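Local coordinates for periplasmic branched-chain amino acid-binding protein (Burkholderia mallei, PDB 3I09) that probably captures branched-chain amino acids or related small carboxylates in the periplasm for an ABC transporter, and holds acetoacetate in this crystal, at residues Y150-A155 against A202-D207; F145-Y150 against E174-L179. All blocks are in the same frame, centred on the assembly; numbering follows the deposited sequence. Where two conformers were deposited one is given.

Followed from the N terminus, the chain first lays down the six-stranded sheet that begins with strand 5-11 and then enters a four-stranded parallel sheet at strand 142-148. Contact 2 closes the first excursion there: the chain leaves through helix 151-166 and returns as strand 170-177 beside its starting strand, a beta-alpha-beta crossover. Contact 1 opens at Tyr-150, which both contacts share, and closes a longer path at the end of strand 198-202. Their segments alternate, so the two closures cross rather than nest. Backbone bonds from Ala-202 to Leu-146 and Ala-148 join them, making strand 142-148 the common middle strand whose end leads to the acetoacetate site.

Contact 1: residues Y150-A155 against A202-D207; sequences YAFGKA and ANAGGD. With AAE (acetoacetic acid), chain C.
Phe-152 meets Asn-203 and Ala-204 where two neighbouring strand-to-helix turns of a parallel alpha/beta sheet come together, one wall of the interlobe cleft in which type I periplasmic binding proteins hold their ligand. The phenyl ring is presented edge-on to the backbone of Asn-203, its CE2 lying 3.7 Å from Asn-203 C, while the same CE2 approaches Ala-204 CB obliquely at 3.9 Å. With CG swung opposite the backbone N (chi1 171°), the ring leaves the first turn of helix 151-166 toward the loop and lays one face under the ligand. Acetoacetate C4 sits over the centre of that face, 3.6 Å above the ring plane, so the methylene group finds an aromatic floor. Ala-204 CB adds an apolar wall, 3.8 Å from the terminal methyl C9 of acetoacetate.

Tyr-150, the N-cap residue of the helix, is oriented quite differently. Its ring extends past Phe-152, with the backbone N of Phe-152 over one face near the rim, and its phenol group reaches the ligand carboxylate at the ring edge. Ser-81, Asn-80 and Gly-104 also hydrogen-bond to acetoacetate, and Tyr-17 is a second partner of the Tyr-150 hydroxyl. The CB of Asn-203 points away from the helix, and its amide is engaged by Thr-208 (through OD1) and His-177 (through ND2).

One residue on, Gly-153 lets the helix come close to the strand end: its CA is 3.5 Å from Ala-202 O in a CA-H...O contact. On the ligand side, Tyr-150 OH donates a 2.6 Å hydrogen bond to acetoacetate O3.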
ATOM      1  N   TYR A 150      -5.371   6.791 -13.296  1.00 14.41           N
ATOM      2  CA  TYR A 150      -4.421   7.678 -12.626  1.00 15.32           C
ATOM      3  C   TYR A 150      -3.157   6.874 -12.351  1.00 15.29           C
ATOM      4  O   TYR A 150      -3.068   5.725 -12.760  1.00 14.62           O
ATOM      5  CB  TYR A 150      -4.992   8.310 -11.339  1.00 15.30           C
ATOM      6  CG  TYR A 150      -5.109   7.406 -10.147  1.00 14.85           C
ATOM      7  CD1 TYR A 150      -5.953   6.303 -10.162  1.00 14.80           C
ATOM      8  CD2 TYR A 150      -4.440   7.707  -8.957  1.00 17.00           C
ATOM      9  CE1 TYR A 150      -6.085   5.472  -9.022  1.00 14.22           C
ATOM     10  CE2 TYR A 150      -4.563   6.900  -7.843  1.00 13.88           C
ATOM     11  CZ  TYR A 150      -5.401   5.804  -7.864  1.00 15.46           C
ATOM     12  OH  TYR A 150      -5.514   5.015  -6.727  1.00 14.85           O
ATOM     13  N   ALA A 151      -2.174   7.494 -11.707  1.00 15.03           N
ATOM     14  CA  ALA A 151      -0.832   6.920 -11.581  1.00 14.22           C
ATOM     15  C   ALA A 151      -0.814   5.504 -11.039  1.00 14.14           C
ATOM     16  O   ALA A 151      -0.028   4.680 -11.495  1.00 12.00           O
ATOM     17  CB  ALA A 151       0.052   7.799 -10.688  1.00 14.74           C
ATOM     18  N   PHE A 152      -1.663   5.214 -10.057  1.00 13.38           N
ATOM     19  CA  PHE A 152      -1.689   3.873  -9.491  1.00 13.20           C
ATOM     20  C   PHE A 152      -2.129   2.805 -10.484  1.00 12.35           C
ATOM     21  O   PHE A 152      -1.460   1.790 -10.630  1.00 12.38           O
ATOM     22  CB  PHE A 152      -2.598   3.803  -8.250  1.00 12.95           C
ATOM     23  CG  PHE A 152      -2.822   2.421  -7.763  1.00 14.03           C
ATOM     24  CD1 PHE A 152      -1.792   1.718  -7.140  1.00 12.77           C
ATOM     25  CD2 PHE A 152      -4.051   1.791  -7.957  1.00 14.80           C
ATOM     26  CE1 PHE A 152      -1.990   0.430  -6.691  1.00 13.39           C
ATOM     27  CE2 PHE A 152      -4.249   0.485  -7.540  1.00 14.31           C
ATOM     28  CZ  PHE A 152      -3.218  -0.201  -6.885  1.00 12.85           C
ATOM     29  N   GLY A 153      -3.279   3.013 -11.130  1.00 12.17           N
ATOM     30  CA  GLY A 153      -3.777   2.046 -12.098  1.00 12.31           C
ATOM     31  C   GLY A 153      -2.784   1.796 -13.202  1.00 13.82           C
ATOM     32  O   GLY A 153      -2.513   0.642 -13.568  1.00 13.28           O
ATOM     33  N   LYS A 154      -2.231   2.882 -13.743  1.00 13.70           N
ATOM     34  CA  LYS A 154      -1.299   2.798 -14.858  0.50 14.41           C
ATOM     35  C   LYS A 154      -0.040   2.004 -14.487  1.00 13.30           C
ATOM     36  O   LYS A 154       0.409   1.144 -15.252  1.00 13.10           O
ATOM     37  CB  LYS A 154      -0.934   4.204 -15.358  0.50 14.62           C
ATOM     38  CG  LYS A 154      -2.134   4.956 -15.928  0.50 18.16           C
ATOM     39  CD  LYS A 154      -1.763   6.339 -16.483  0.50 20.50           C
ATOM     40  CE  LYS A 154      -2.970   7.277 -16.488  0.50 20.70           C
ATOM     41  NZ  LYS A 154      -2.601   8.671 -16.884  0.50 18.96           N
ATOM     42  N   ALA A 155       0.507   2.276 -13.315  1.00 12.91           N
ATOM     43  CA  ALA A 155       1.692   1.565 -12.843  1.00 11.94           C
ATOM     44  C   ALA A 155       1.384   0.086 -12.634  1.00 12.40           C
ATOM     45  O   ALA A 155       2.173  -0.769 -13.048  1.00 13.95           O
ATOM     46  CB  ALA A 155       2.230   2.164 -11.565  1.00 12.09           C
ATOM     47  N   ALA A 202      -6.925  -3.548 -11.908  1.00 12.14           N
ATOM     48  CA  ALA A 202      -5.824  -2.627 -11.611  1.00 12.67           C
ATOM     49  C   ALA A 202      -6.423  -1.380 -10.979  1.00 11.55           C
ATOM     50  O   ALA A 202      -6.400  -0.271 -11.541  1.00 12.41           O
ATOM     51  CB  ALA A 202      -5.024  -2.289 -12.920  1.00 12.53           C
ATOM     52  N   ASN A 203      -6.964  -1.567  -9.781  1.00 13.00           N
ATOM     53  CA  ASN A 203      -7.654  -0.502  -9.059  1.00 11.97           C
ATOM     54  C   ASN A 203      -7.662  -0.928  -7.595  1.00 12.07           C
ATOM     55  O   ASN A 203      -7.050  -1.939  -7.285  1.00 12.82           O
ATOM     56  CB  ASN A 203      -9.053  -0.238  -9.631  1.00 12.50           C
ATOM     57  CG  ASN A 203      -9.990  -1.464  -9.607  1.00 13.97           C
ATOM     58  OD1 ASN A 203      -9.834  -2.396  -8.828  1.00 13.01           O
ATOM     59  ND2 ASN A 203     -11.061  -1.376 -10.397  1.00 14.16           N
ATOM     60  N   ALA A 204      -8.292  -0.167  -6.719  1.00 11.72           N
ATOM     61  CA  ALA A 204      -8.147  -0.417  -5.267  1.00 11.30           C
ATOM     62  C   ALA A 204      -9.362   0.069  -4.501  1.00 12.05           C
ATOM     63  O   ALA A 204     -10.192   0.840  -5.011  1.00 11.25           O
ATOM     64  CB  ALA A 204      -6.915   0.285  -4.746  1.00 11.07           C
ATOM     65  N   GLY A 205      -9.453  -0.359  -3.253  1.00 10.20           N
ATOM     66  CA  GLY A 205     -10.441   0.168  -2.347  1.00 11.96           C
ATOM     67  C   GLY A 205     -11.871   0.074  -2.840  1.00 11.89           C
ATOM     68  O   GLY A 205     -12.308  -0.963  -3.345  1.00 11.82           O
ATOM     69  N   GLY A 206     -12.616   1.178  -2.709  1.00 12.54           N
ATOM     70  CA  GLY A 206     -14.018   1.196  -3.131  1.00 13.52           C
ATOM     71  C   GLY A 206     -14.219   0.829  -4.597  1.00 13.61           C
ATOM     72  O   GLY A 206     -15.267   0.262  -4.948  1.00 13.77           O
ATOM     73  N   ASP A 207     -13.217   1.115  -5.446  1.00 13.02           N
ATOM     74  CA  ASP A 207     -13.296   0.737  -6.881  1.00 13.09           C
ATOM     75  C   ASP A 207     -13.253  -0.780  -7.040  1.00 12.57           C
ATOM     76  O   ASP A 207     -14.017  -1.356  -7.808  1.00 12.28           O
ATOM     77  CB  ASP A 207     -12.164   1.396  -7.728  1.00 13.30           C
ATOM     78  CG  ASP A 207     -12.474   2.847  -8.144  1.00 15.54           C
ATOM     79  OD1 ASP A 207     -13.687   3.196  -8.278  1.00 16.75           O
ATOM     80  OD2 ASP A 207     -11.493   3.639  -8.324  1.00 14.59           O
TER
HETATM   81  O1  AAE C 501      -1.524   3.824  -4.721  1.00 12.11           O
HETATM   82  C2  AAE C 501      -2.763   3.930  -4.754  1.00 12.90           C
HETATM   83  O3  AAE C 501      -3.340   4.892  -5.306  1.00 10.60           O
HETATM   84  C4  AAE C 501      -3.596   2.813  -4.150  1.00 12.11           C
HETATM   85  C5  AAE C 501      -3.933   3.095  -2.712  1.00 16.14           C
HETATM   86  O8  AAE C 501      -3.364   4.014  -2.075  1.00 11.84           O
HETATM   87  C9  AAE C 501      -4.858   2.106  -2.066  1.00 12.93           C

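Contact 2: residues F145-Y150 against E174-L179; sequences FLTADY and EVRHPL. With AAE (acetoacetic acid), chain C.
Phe-145 and Glu-174 lie in register in the parallel pairing of strands 142-148 and 170-177, part of a beta-alpha-beta unit with helix 151-166. Val-175 N donates to Phe-145 O, Thr-147 N to Val-175 O, His-177 N to Thr-147 O, and Asp-149 N continues the backbone ladder to His-177 O at 2.8 Å.

On the face carrying Leu-146 and His-177 the packing is apolar and aromatic. Leu-146 CD1 lies 3.7 Å from Val-175 CG1, the side chains running alongside. With CG between the backbone N and the carbonyl carbon (chi1 67°), the imidazole leans across to strand 142-148 and places one face against Ala-148 CA, a CH-pi contact 3.8 Å from the ring centroid. Leu-179 CD1 packs obliquely on Tyr-150 CE1 at 3.7 Å.

On the opposite face a salt bridge joins Glu-174 and Arg-176 of one strand: the syn lone pair of Glu-174 OE1 receives Arg-176 NE at 3.1 Å. Across the contact, Arg-176 NH1 salt-bridges Asp-149 OD1, in the turn beyond strand 142-148, from above the carboxylate plane at 3.0 Å.

With ND1 donating to Pro-178 O and NE2 accepting from the Asn-203 amide, the imidazole is probably neutral and held in its rotation.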
ATOM      1  N   PHE A 145      -7.458  -5.923 -18.719  1.00 12.46           N
ATOM      2  CA  PHE A 145      -7.372  -5.065 -17.512  1.00 12.68           C
ATOM      3  C   PHE A 145      -8.517  -4.070 -17.410  1.00 13.90           C
ATOM      4  O   PHE A 145      -8.937  -3.442 -18.428  1.00 13.89           O
ATOM      5  CB  PHE A 145      -6.033  -4.341 -17.427  1.00 12.26           C
ATOM      6  CG  PHE A 145      -4.873  -5.246 -17.167  1.00 12.65           C
ATOM      7  CD1 PHE A 145      -4.550  -5.596 -15.879  1.00 11.57           C
ATOM      8  CD2 PHE A 145      -4.131  -5.783 -18.212  1.00 14.74           C
ATOM      9  CE1 PHE A 145      -3.508  -6.471 -15.614  1.00 15.51           C
ATOM     10  CE2 PHE A 145      -3.056  -6.644 -17.955  1.00 13.19           C
ATOM     11  CZ  PHE A 145      -2.758  -6.990 -16.659  1.00 15.17           C
ATOM     12  N   LEU A 146      -9.019  -3.925 -16.177  1.00 13.57           N
ATOM     13  CA  LEU A 146      -9.876  -2.802 -15.799  1.00 13.74           C
ATOM     14  C   LEU A 146      -8.988  -1.914 -14.935  1.00 14.43           C
ATOM     15  O   LEU A 146      -8.579  -2.310 -13.839  1.00 14.18           O
ATOM     16  CB  LEU A 146     -11.084  -3.286 -15.005  1.00 13.94           C
ATOM     17  CG  LEU A 146     -12.078  -2.262 -14.470  1.00 15.80           C
ATOM     18  CD1 LEU A 146     -12.724  -1.446 -15.607  1.00 16.83           C
ATOM     19  CD2 LEU A 146     -13.176  -2.945 -13.641  1.00 18.12           C
ATOM     20  N   THR A 147      -8.695  -0.707 -15.405  1.00 13.05           N
ATOM     21  CA  THR A 147      -7.611   0.071 -14.831  1.00 13.39           C
ATOM     22  C   THR A 147      -8.083   1.448 -14.379  1.00 13.89           C
ATOM     23  O   THR A 147      -8.616   2.233 -15.196  1.00 14.45           O
ATOM     24  CB  THR A 147      -6.507   0.252 -15.878  1.00 14.58           C
ATOM     25  OG1 THR A 147      -6.044  -1.048 -16.297  1.00 15.10           O
ATOM     26  CG2 THR A 147      -5.334   1.115 -15.355  1.00 13.83           C
ATOM     27  N   ALA A 148      -7.835   1.772 -13.116  1.00 13.12           N
ATOM     28  CA  ALA A 148      -8.131   3.106 -12.602  1.00 13.38           C
ATOM     29  C   ALA A 148      -7.254   4.130 -13.337  1.00 12.52           C
ATOM     30  O   ALA A 148      -6.034   3.976 -13.433  1.00 12.72           O
ATOM     31  CB  ALA A 148      -7.892   3.204 -11.092  1.00 11.94           C
ATOM     32  N   ASP A 149      -7.893   5.194 -13.800  1.00 14.25           N
ATOM     33  CA  ASP A 149      -7.258   6.191 -14.668  1.00 13.91           C
ATOM     34  C   ASP A 149      -6.461   7.230 -13.914  1.00 14.98           C
ATOM     35  O   ASP A 149      -6.843   8.401 -13.873  1.00 14.97           O
ATOM     36  CB  ASP A 149      -8.337   6.873 -15.544  1.00 14.53           C
ATOM     37  CG  ASP A 149      -7.739   7.737 -16.673  1.00 17.39           C
ATOM     38  OD1 ASP A 149      -6.528   7.591 -16.999  1.00 16.14           O
ATOM     39  OD2 ASP A 149      -8.504   8.577 -17.242  1.00 20.45           O
ATOM     40  N   TYR A 150      -5.371   6.791 -13.296  1.00 14.41           N
ATOM     41  CA  TYR A 150      -4.421   7.678 -12.626  1.00 15.32           C
ATOM     42  C   TYR A 150      -3.157   6.874 -12.351  1.00 15.29           C
ATOM     43  O   TYR A 150      -3.068   5.725 -12.760  1.00 14.62           O
ATOM     44  CB  TYR A 150      -4.992   8.310 -11.339  1.00 15.30           C
ATOM     45  CG  TYR A 150      -5.109   7.406 -10.147  1.00 14.85           C
ATOM     46  CD1 TYR A 150      -5.953   6.303 -10.162  1.00 14.80           C
ATOM     47  CD2 TYR A 150      -4.440   7.707  -8.957  1.00 17.00           C
ATOM     48  CE1 TYR A 150      -6.085   5.472  -9.022  1.00 14.22           C
ATOM     49  CE2 TYR A 150      -4.563   6.900  -7.843  1.00 13.88           C
ATOM     50  CZ  TYR A 150      -5.401   5.804  -7.864  1.00 15.46           C
ATOM     51  OH  TYR A 150      -5.514   5.015  -6.727  1.00 14.85           O
ATOM     52  N   GLU A 174      -7.201  -3.444 -22.440  1.00 17.37           N
ATOM     53  CA  GLU A 174      -7.503  -2.765 -21.197  0.50 17.09           C
ATOM     54  C   GLU A 174      -8.650  -1.773 -21.412  1.00 16.98           C
ATOM     55  O   GLU A 174      -8.872  -1.309 -22.555  1.00 14.56           O
ATOM     56  CB  GLU A 174      -6.243  -2.049 -20.694  0.50 17.78           C
ATOM     57  CG  GLU A 174      -5.766  -0.848 -21.536  0.50 19.98           C
ATOM     58  CD  GLU A 174      -6.078   0.492 -20.856  0.50 22.04           C
ATOM     59  OE1 GLU A 174      -5.151   1.089 -20.255  0.50 21.92           O
ATOM     60  OE2 GLU A 174      -7.251   0.934 -20.922  0.50 21.81           O
ATOM     61  N   VAL A 175      -9.365  -1.443 -20.347  1.00 14.98           N
ATOM     62  CA  VAL A 175     -10.335  -0.353 -20.350  1.00 15.31           C
ATOM     63  C   VAL A 175     -10.104   0.473 -19.085  1.00 16.40           C
ATOM     64  O   VAL A 175      -9.852  -0.082 -18.018  1.00 15.17           O
ATOM     65  CB  VAL A 175     -11.818  -0.823 -20.453  1.00 16.33           C
ATOM     66  CG1 VAL A 175     -12.254  -1.668 -19.238  1.00 14.25           C
ATOM     67  CG2 VAL A 175     -12.733   0.388 -20.634  1.00 15.88           C
ATOM     68  N   ARG A 176     -10.137   1.798 -19.212  1.00 17.22           N
ATOM     69  CA  ARG A 176      -9.896   2.714 -18.083  1.00 17.38           C
ATOM     70  C   ARG A 176     -11.198   3.150 -17.483  1.00 18.11           C
ATOM     71  O   ARG A 176     -12.243   3.205 -18.184  1.00 16.44           O
ATOM     72  CB  ARG A 176      -9.211   3.973 -18.547  1.00 19.66           C
ATOM     73  CG  ARG A 176      -7.904   3.735 -19.198  1.00 20.41           C
ATOM     74  CD  ARG A 176      -6.756   4.047 -18.339  1.00 21.70           C
ATOM     75  NE  ARG A 176      -5.542   4.000 -19.151  1.00 19.62           N
ATOM     76  CZ  ARG A 176      -4.897   5.037 -19.643  1.00 21.09           C
ATOM     77  NH1 ARG A 176      -5.288   6.284 -19.391  1.00 21.93           N
ATOM     78  NH2 ARG A 176      -3.810   4.816 -20.359  1.00 20.83           N
ATOM     79  N   HIS A 177     -11.159   3.397 -16.168  1.00 15.87           N
ATOM     80  CA  HIS A 177     -12.281   3.966 -15.484  1.00 15.02           C
ATOM     81  C   HIS A 177     -11.779   5.102 -14.617  1.00 13.59           C
ATOM     82  O   HIS A 177     -10.656   5.052 -14.158  1.00 14.27           O
ATOM     83  CB  HIS A 177     -13.034   2.925 -14.660  1.00 13.99           C
ATOM     84  CG  HIS A 177     -12.267   2.368 -13.475  1.00 13.20           C
ATOM     85  ND1 HIS A 177     -12.234   3.000 -12.256  1.00 13.48           N
ATOM     86  CD2 HIS A 177     -11.561   1.218 -13.329  1.00 14.73           C
ATOM     87  CE1 HIS A 177     -11.518   2.268 -11.405  1.00 16.81           C
ATOM     88  NE2 HIS A 177     -11.116   1.172 -12.030  1.00 15.59           N
ATOM     89  N   PRO A 178     -12.620   6.116 -14.382  1.00 13.95           N
ATOM     90  CA  PRO A 178     -12.247   7.166 -13.469  1.00 14.72           C
ATOM     91  C   PRO A 178     -12.106   6.644 -12.040  1.00 16.04           C
ATOM     92  O   PRO A 178     -12.791   5.696 -11.646  1.00 15.96           O
ATOM     93  CB  PRO A 178     -13.420   8.158 -13.570  1.00 15.83           C
ATOM     94  CG  PRO A 178     -14.589   7.334 -14.028  1.00 15.06           C
ATOM     95  CD  PRO A 178     -13.977   6.308 -14.924  1.00 14.36           C
ATOM     96  N   LEU A 179     -11.241   7.289 -11.274  1.00 14.82           N
ATOM     97  CA  LEU A 179     -11.097   6.996  -9.846  1.00 14.89           C
ATOM     98  C   LEU A 179     -12.449   7.191  -9.191  1.00 15.84           C
ATOM     99  O   LEU A 179     -13.144   8.175  -9.454  1.00 14.94           O
ATOM    100  CB  LEU A 179     -10.028   7.888  -9.207  1.00 15.55           C
ATOM    101  CG  LEU A 179      -9.796   7.703  -7.697  1.00 15.51           C
ATOM    102  CD1 LEU A 179      -9.314   6.292  -7.457  1.00 14.92           C
ATOM    103  CD2 LEU A 179      -8.827   8.745  -7.078  1.00 16.63           C
TER
HETATM  104  O1  AAE C 501      -1.524   3.824  -4.721  1.00 12.11           O
HETATM  105  C2  AAE C 501      -2.763   3.930  -4.754  1.00 12.90           C
HETATM  106  O3  AAE C 501      -3.340   4.892  -5.306  1.00 10.60           O
HETATM  107  C4  AAE C 501      -3.596   2.813  -4.150  1.00 12.11           C
HETATM  108  C5  AAE C 501      -3.933   3.095  -2.712  1.00 16.14           C
HETATM  109  O8  AAE C 501      -3.364   4.014  -2.075  1.00 11.84           O
HETATM  110  C9  AAE C 501      -4.858   2.106  -2.066  1.00 12.93           C
HETATM  111  O   HOH W   1      -9.645   9.229 -12.652  1.00 23.16           O